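Local coordinates for biotin transporter BioY (Lactococcus lactis subsp. cremoris, PDB 4DVE), which binds biotin within the membrane and probably serves as the substrate-capturing S component of an energy-coupling factor (ECF) ABC transporter, at residues 49-54 with 84-89; 103-108 with 140-145. One frame throughout, in Å; residues are numbered along the deposited sequence.

Contact 1: 49-54 with 84-89. With BTN (biotin), chain D.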
loop_
_atom_site.group_PDB
_atom_site.type_symbol
_atom_site.label_atom_id
_atom_site.label_comp_id
_atom_site.label_asym_id
_atom_site.label_seq_id
_atom_site.Cartn_x
_atom_site.Cartn_y
_atom_site.Cartn_z
ATOM N N ILE A 49 2.557 -5.736 10.518
ATOM C CA ILE A 49 2.999 -6.427 9.314
ATOM C C ILE A 49 4.016 -5.566 8.570
ATOM O O ILE A 49 4.269 -4.399 8.927
ATOM C CB ILE A 49 1.801 -6.733 8.357
ATOM C CG1 ILE A 49 1.149 -5.442 7.830
ATOM C CG2 ILE A 49 0.724 -7.586 9.048
ATOM C CD1 ILE A 49 0.205 -5.665 6.654
ATOM N N LEU A 50 4.571 -6.131 7.512
ATOM C CA LEU A 50 5.413 -5.375 6.601
ATOM C C LEU A 50 4.731 -5.109 5.255
ATOM O O LEU A 50 5.118 -4.177 4.552
ATOM C CB LEU A 50 6.741 -6.108 6.392
ATOM C CG LEU A 50 7.835 -5.382 5.605
ATOM C CD1 LEU A 50 8.173 -4.002 6.187
ATOM C CD2 LEU A 50 9.090 -6.263 5.496
ATOM N N GLN A 51 3.707 -5.890 4.908
ATOM C CA GLN A 51 3.189 -5.912 3.533
ATOM C C GLN A 51 2.581 -4.579 3.044
ATOM O O GLN A 51 2.624 -4.267 1.843
ATOM C CB GLN A 51 2.217 -7.103 3.399
ATOM C CG GLN A 51 1.604 -7.319 2.058
ATOM C CD GLN A 51 0.918 -8.681 1.926
ATOM O OE1 GLN A 51 1.359 -9.543 1.136
ATOM N NE2 GLN A 51 -0.167 -8.869 2.654
ATOM N N ASN A 52 2.011 -3.786 3.965
ATOM C CA ASN A 52 1.484 -2.494 3.592
ATOM C C ASN A 52 2.539 -1.534 3.014
ATOM O O ASN A 52 2.194 -0.610 2.288
ATOM C CB ASN A 52 0.661 -1.838 4.715
ATOM C CG ASN A 52 1.466 -1.555 5.952
ATOM O OD1 ASN A 52 2.283 -2.379 6.362
ATOM N ND2 ASN A 52 1.223 -0.387 6.576
HETATM N N MSE A 53 3.820 -1.763 3.280
HETATM C CA MSE A 53 4.865 -0.945 2.655
HETATM C C MSE A 53 4.840 -1.045 1.122
HETATM O O MSE A 53 5.076 -0.046 0.395
HETATM C CB MSE A 53 6.227 -1.377 3.199
HETATM C CG MSE A 53 7.336 -0.502 2.605
HETATM SE SE MSE A 53 9.085 -0.891 3.442
HETATM C CE MSE A 53 9.389 -2.623 2.567
ATOM N N GLY A 54 4.628 -2.255 0.608
ATOM C CA GLY A 54 4.595 -2.459 -0.842
ATOM C C GLY A 54 3.426 -1.714 -1.487
ATOM O O GLY A 54 3.522 -1.251 -2.630
ATOM N N VAL A 84 -1.729 -15.211 -0.195
ATOM C CA VAL A 84 -0.750 -14.156 -0.466
ATOM C C VAL A 84 -0.743 -13.036 0.579
ATOM O O VAL A 84 0.106 -12.142 0.536
ATOM C CB VAL A 84 -0.985 -13.545 -1.853
ATOM C CG1 VAL A 84 -0.780 -14.619 -2.948
ATOM C CG2 VAL A 84 -2.359 -12.892 -1.921
ATOM N N LEU A 85 -1.678 -13.068 1.516
ATOM C CA LEU A 85 -1.676 -12.098 2.614
ATOM C C LEU A 85 -0.725 -12.603 3.677
ATOM O O LEU A 85 -0.439 -13.804 3.743
ATOM C CB LEU A 85 -3.076 -11.928 3.218
ATOM C CG LEU A 85 -4.147 -11.447 2.226
ATOM C CD1 LEU A 85 -5.546 -11.511 2.849
ATOM C CD2 LEU A 85 -3.818 -10.052 1.710
ATOM N N THR A 86 -0.249 -11.687 4.514
ATOM C CA THR A 86 0.670 -11.992 5.615
ATOM C C THR A 86 0.372 -13.297 6.382
ATOM O O THR A 86 -0.753 -13.547 6.817
ATOM C CB THR A 86 0.711 -10.805 6.606
ATOM O OG1 THR A 86 1.235 -9.645 5.923
ATOM C CG2 THR A 86 1.576 -11.166 7.833
ATOM N N GLY A 87 1.395 -14.141 6.522
ATOM C CA GLY A 87 1.249 -15.431 7.184
ATOM C C GLY A 87 0.565 -16.531 6.369
ATOM O O GLY A 87 0.141 -17.514 6.934
ATOM N N GLY A 88 0.468 -16.401 5.050
ATOM C CA GLY A 88 -0.188 -17.445 4.239
ATOM C C GLY A 88 -1.709 -17.420 4.381
ATOM O O GLY A 88 -2.354 -18.455 4.450
ATOM N N ASN A 89 -2.293 -16.224 4.383
ATOM C CA ASN A 89 -3.730 -16.075 4.472
ATOM C C ASN A 89 -4.332 -15.596 3.158
ATOM O O ASN A 89 -3.652 -15.018 2.302
ATOM C CB ASN A 89 -4.105 -15.119 5.614
ATOM C CG ASN A 89 -3.896 -15.750 6.985
ATOM O OD1 ASN A 89 -4.507 -16.757 7.294
ATOM N ND2 ASN A 89 -3.017 -15.170 7.796
HETATM C C11 BTN D . -4.216 -8.854 6.499
HETATM O O11 BTN D . -3.237 -9.462 6.009
HETATM O O12 BTN D . -5.217 -9.488 6.863
HETATM C C10 BTN D . -4.217 -7.321 6.641
HETATM C C9 BTN D . -3.487 -6.829 7.894
HETATM C C8 BTN D . -3.584 -5.290 8.009
HETATM C C7 BTN D . -2.614 -4.748 9.070
HETATM C C2 BTN D . -2.654 -3.235 9.188
HETATM S S1 BTN D . -2.001 -2.454 7.701
HETATM C C6 BTN D . -1.775 -0.918 8.570
HETATM C C5 BTN D . -1.378 -1.252 10.030
HETATM N N1 BTN D . 0.052 -1.339 10.168
HETATM C C3 BTN D . 0.473 -2.565 10.467
HETATM O O3 BTN D . 1.645 -2.898 10.646
HETATM N N2 BTN D . -0.603 -3.366 10.560
HETATM C C4 BTN D . -1.849 -2.672 10.351
HETATM O O HOH W 1 3.872 -8.770 5.912
#
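Ile49 meets Thr86 with one branch and biotin with the other, a division set by its first torsion: with CG1 held between the backbone N and the carbonyl carbon (chi1 64°), CG2 is turned to the threonine, 3.8 Å from Thr86 OG1. The CG1 branch reaches the vitamin, where Ile49 CD1 lies 3.8 Å from biotin C7. The same residue donates its backbone N-H to the ureido oxygen in a nearly straight bond (Ile49 N to biotin O3 3.0 Å, 168° at the hydrogen). Gln51, its chain extended, passes alongside Thr86 running the other way and brings its amide against the backbone of Val84, Leu85 and Thr86; Gln51 CB stands 3.7 Å from Thr86 OG1. A water joins the segments, accepting from Leu50 N and lying 2.8 Å from Thr86 OG1. In the loop, Leu85 and Asn89 exchange backbone hydrogen bonds, and Gly88 and Asn89 both face Leu85, which makes a G1 beta bulge. Were Ile49 cut back to an alanine, both branches would be lost, which is likely to open a gap between biotin C7 and Thr86. Asn52 lines the biotin pocket and is hydrogen-bonded to Lys176 and Asp173 of helix 170-189. Trp106 of helix 100-119 touches Ile49 and Gln51, while Phe74 of helix 52-80 and Ile30 of helix 13-33 also pack on the glutamine.

Contact 2: 103-108 with 140-145. With BTN (biotin), chain D.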
loop_
_atom_site.group_PDB
_atom_site.type_symbol
_atom_site.label_atom_id
_atom_site.label_comp_id
_atom_site.label_asym_id
_atom_site.label_seq_id
_atom_site.Cartn_x
_atom_site.Cartn_y
_atom_site.Cartn_z
ATOM N N ARG A 103 -7.366 -3.512 4.102
ATOM C CA ARG A 103 -7.218 -4.136 2.771
ATOM C C ARG A 103 -7.984 -3.435 1.656
ATOM O O ARG A 103 -7.461 -3.263 0.552
ATOM C CB ARG A 103 -7.605 -5.611 2.859
ATOM C CG ARG A 103 -6.457 -6.374 3.475
ATOM C CD ARG A 103 -6.852 -7.413 4.463
ATOM N NE ARG A 103 -7.578 -8.484 3.881
ATOM C CZ ARG A 103 -7.887 -9.603 4.511
ATOM N NH1 ARG A 103 -8.534 -10.543 3.845
ATOM N NH2 ARG A 103 -7.531 -9.805 5.767
ATOM N N ILE A 104 -9.199 -3.008 1.952
ATOM C CA ILE A 104 -9.991 -2.261 1.006
ATOM C C ILE A 104 -9.362 -0.896 0.780
ATOM O O ILE A 104 -9.288 -0.442 -0.353
ATOM C CB ILE A 104 -11.457 -2.117 1.478
ATOM C CG1 ILE A 104 -12.125 -3.494 1.512
ATOM C CG2 ILE A 104 -12.232 -1.190 0.556
ATOM C CD1 ILE A 104 -13.449 -3.532 2.268
ATOM N N ALA A 105 -8.877 -0.257 1.850
ATOM C CA ALA A 105 -8.188 1.017 1.725
ATOM C C ALA A 105 -6.940 0.872 0.832
ATOM O O ALA A 105 -6.607 1.803 0.074
ATOM C CB ALA A 105 -7.813 1.600 3.102
ATOM N N TRP A 106 -6.273 -0.280 0.898
ATOM C CA TRP A 106 -5.073 -0.526 0.070
ATOM C C TRP A 106 -5.332 -0.398 -1.416
ATOM O O TRP A 106 -4.487 0.081 -2.132
ATOM C CB TRP A 106 -4.475 -1.887 0.316
ATOM C CG TRP A 106 -3.831 -2.126 1.644
ATOM C CD1 TRP A 106 -3.566 -1.214 2.669
ATOM C CD2 TRP A 106 -3.365 -3.416 2.144
ATOM N NE1 TRP A 106 -2.971 -1.834 3.723
ATOM C CE2 TRP A 106 -2.822 -3.170 3.470
ATOM C CE3 TRP A 106 -3.320 -4.698 1.621
ATOM C CZ2 TRP A 106 -2.263 -4.189 4.236
ATOM C CZ3 TRP A 106 -2.736 -5.708 2.387
ATOM C CH2 TRP A 106 -2.239 -5.461 3.675
ATOM N N LEU A 107 -6.501 -0.834 -1.885
ATOM C CA LEU A 107 -6.875 -0.661 -3.269
ATOM C C LEU A 107 -6.850 0.796 -3.739
ATOM O O LEU A 107 -6.520 1.046 -4.883
ATOM C CB LEU A 107 -8.252 -1.260 -3.549
ATOM C CG LEU A 107 -8.690 -1.219 -5.023
ATOM C CD1 LEU A 107 -7.701 -1.985 -5.931
ATOM C CD2 LEU A 107 -10.105 -1.761 -5.143
ATOM N N PHE A 108 -7.162 1.757 -2.865
ATOM C CA PHE A 108 -7.220 3.167 -3.247
ATOM C C PHE A 108 -5.930 3.936 -3.016
ATOM O O PHE A 108 -5.739 4.999 -3.587
ATOM C CB PHE A 108 -8.346 3.858 -2.466
ATOM C CG PHE A 108 -9.678 3.332 -2.810
ATOM C CD1 PHE A 108 -10.367 3.831 -3.914
ATOM C CD2 PHE A 108 -10.233 2.286 -2.087
ATOM C CE1 PHE A 108 -11.604 3.310 -4.260
ATOM C CE2 PHE A 108 -11.467 1.761 -2.426
ATOM C CZ PHE A 108 -12.154 2.266 -3.515
ATOM N N VAL A 140 -0.671 5.757 5.169
ATOM C CA VAL A 140 -0.671 5.504 6.603
ATOM C C VAL A 140 -1.976 5.984 7.261
ATOM O O VAL A 140 -2.739 5.153 7.741
ATOM C CB VAL A 140 0.568 6.093 7.310
ATOM C CG1 VAL A 140 0.505 5.799 8.821
ATOM C CG2 VAL A 140 1.848 5.538 6.664
ATOM N N ILE A 141 -2.261 7.289 7.220
ATOM C CA ILE A 141 -3.416 7.847 7.921
ATOM C C ILE A 141 -4.770 7.368 7.350
ATOM O O ILE A 141 -5.631 6.878 8.111
ATOM C CB ILE A 141 -3.393 9.395 7.999
ATOM C CG1 ILE A 141 -2.073 9.907 8.631
ATOM C CG2 ILE A 141 -4.609 9.860 8.791
ATOM C CD1 ILE A 141 -1.741 9.358 10.030
ATOM N N PHE A 142 -4.939 7.507 6.029
ATOM C CA PHE A 142 -6.132 7.013 5.308
ATOM C C PHE A 142 -6.351 5.516 5.574
ATOM O O PHE A 142 -7.418 5.110 6.024
ATOM C CB PHE A 142 -5.984 7.250 3.793
ATOM C CG PHE A 142 -7.042 6.582 2.954
ATOM C CD1 PHE A 142 -8.377 7.022 3.008
ATOM C CD2 PHE A 142 -6.724 5.529 2.124
ATOM C CE1 PHE A 142 -9.348 6.420 2.221
ATOM C CE2 PHE A 142 -7.687 4.914 1.350
ATOM C CZ PHE A 142 -8.999 5.355 1.390
ATOM N N VAL A 143 -5.330 4.706 5.328
ATOM C CA VAL A 143 -5.407 3.259 5.560
ATOM C C VAL A 143 -5.785 2.868 7.003
ATOM O O VAL A 143 -6.743 2.085 7.207
ATOM C CB VAL A 143 -4.111 2.558 5.107
ATOM C CG1 VAL A 143 -4.049 1.090 5.570
ATOM C CG2 VAL A 143 -3.954 2.704 3.575
ATOM N N ASP A 144 -5.089 3.445 7.986
ATOM C CA ASP A 144 -5.273 3.088 9.384
ATOM C C ASP A 144 -6.632 3.594 9.925
ATOM O O ASP A 144 -7.285 2.909 10.698
ATOM C CB ASP A 144 -4.080 3.539 10.261
ATOM C CG ASP A 144 -2.737 2.857 9.865
ATOM O OD1 ASP A 144 -2.719 2.043 8.913
ATOM O OD2 ASP A 144 -1.667 3.187 10.462
ATOM N N PHE A 145 -7.087 4.734 9.439
ATOM C CA PHE A 145 -8.409 5.253 9.766
ATOM C C PHE A 145 -9.550 4.388 9.232
ATOM O O PHE A 145 -10.444 3.986 9.997
ATOM C CB PHE A 145 -8.532 6.684 9.253
ATOM C CG PHE A 145 -9.765 7.345 9.674
ATOM C CD1 PHE A 145 -9.936 7.710 11.010
ATOM C CD2 PHE A 145 -10.790 7.549 8.780
ATOM C CE1 PHE A 145 -11.105 8.317 11.438
ATOM C CE2 PHE A 145 -11.961 8.168 9.198
ATOM C CZ PHE A 145 -12.124 8.544 10.527
HETATM C C11 BTN D . -4.216 -8.854 6.499
HETATM O O11 BTN D . -3.237 -9.462 6.009
HETATM O O12 BTN D . -5.217 -9.488 6.863
HETATM C C10 BTN D . -4.217 -7.321 6.641
HETATM C C9 BTN D . -3.487 -6.829 7.894
HETATM C C8 BTN D . -3.584 -5.290 8.009
HETATM C C7 BTN D . -2.614 -4.748 9.070
HETATM C C2 BTN D . -2.654 -3.235 9.188
HETATM S S1 BTN D . -2.001 -2.454 7.701
HETATM C C6 BTN D . -1.775 -0.918 8.570
HETATM C C5 BTN D . -1.378 -1.252 10.030
HETATM N N1 BTN D . 0.052 -1.339 10.168
HETATM C C3 BTN D . 0.473 -2.565 10.467
HETATM O O3 BTN D . 1.645 -2.898 10.646
HETATM N N2 BTN D . -0.603 -3.366 10.560
HETATM C C4 BTN D . -1.849 -2.672 10.351
#
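Ala105 and Val143 pack tightly: their CA atoms are 5.2 Å apart, and the alanine methyl lies on the opposing backbone, with Ala105 CB 3.8 Å from Val143 CA. Phe142 belongs to the same close fit. It brings the edge of its ring to the backbone, Phe142 CE2 lying 3.5 Å from Ala105 O, a carbonyl already hydrogen-bonded to Phe108 N and to Thr109 OG1, and the same ring carbon also touches the alanine methyl. Nearer the ligand, Val143 reaches Trp106. Val143 CG1, anti to the backbone N (chi1 169°), meets the edge of the indole near the ring plane, 3.6 Å from Trp106 NE1, and the two side chains run obliquely to each other. The indole then carries the packing to biotin, whose thioether sulfur also sits at the ring edge, biotin S1 being 3.9 Å from Trp106 CZ2. One face of the indole is covered near its rim by Arg103 CA.

Helices 100-119 and 128-155 follow each other in the chain and pair as an antiparallel helical hairpin of the six-helix S-component fold; the short segments come to 8.6 Å between axes at 148°. Arg103 and Asp144 point their CB bonds away from this interface, yet both serve the ligand. Arg103 gives biotin's carboxylate a weak, bent hydrogen bond (Arg103 NH2 to biotin O12 2.6 Å), and it is also hydrogen-bonded to Ser94 and Ser99. Asp144 lies beside the thiophane ring and close to Asp173, a proximity of acids that may favour a proton on one of them.

The outer side, at Phe108, is looser. Phe108 meets Phe142 through its CB, 4.0 Å from Phe142 CE2, while its exposed ring leads away from helix 128-155, probably toward lipid.

Overall arrangement
Two contacts that each look local prove to be parts of one binding site. Both segments of contact 1 precede those of contact 2 in the chain, and the centres lie about 14 Å apart. Segment 49-54 leads into helix 52-80, the loop after it supplies the second segment, and helix 100-119, which follows, runs into contact 2 and pairs with helix 128-155. They meet directly where Leu85 packs on Arg103, and where Ile49, Gln51 and Asn52 pack against Trp106. Both touch biotin, so recognition of the vitamin is divided between a loop-and-helix region and an interhelical one, with Ser99, Pro47 and Asp173 adding further hydrogen bonds.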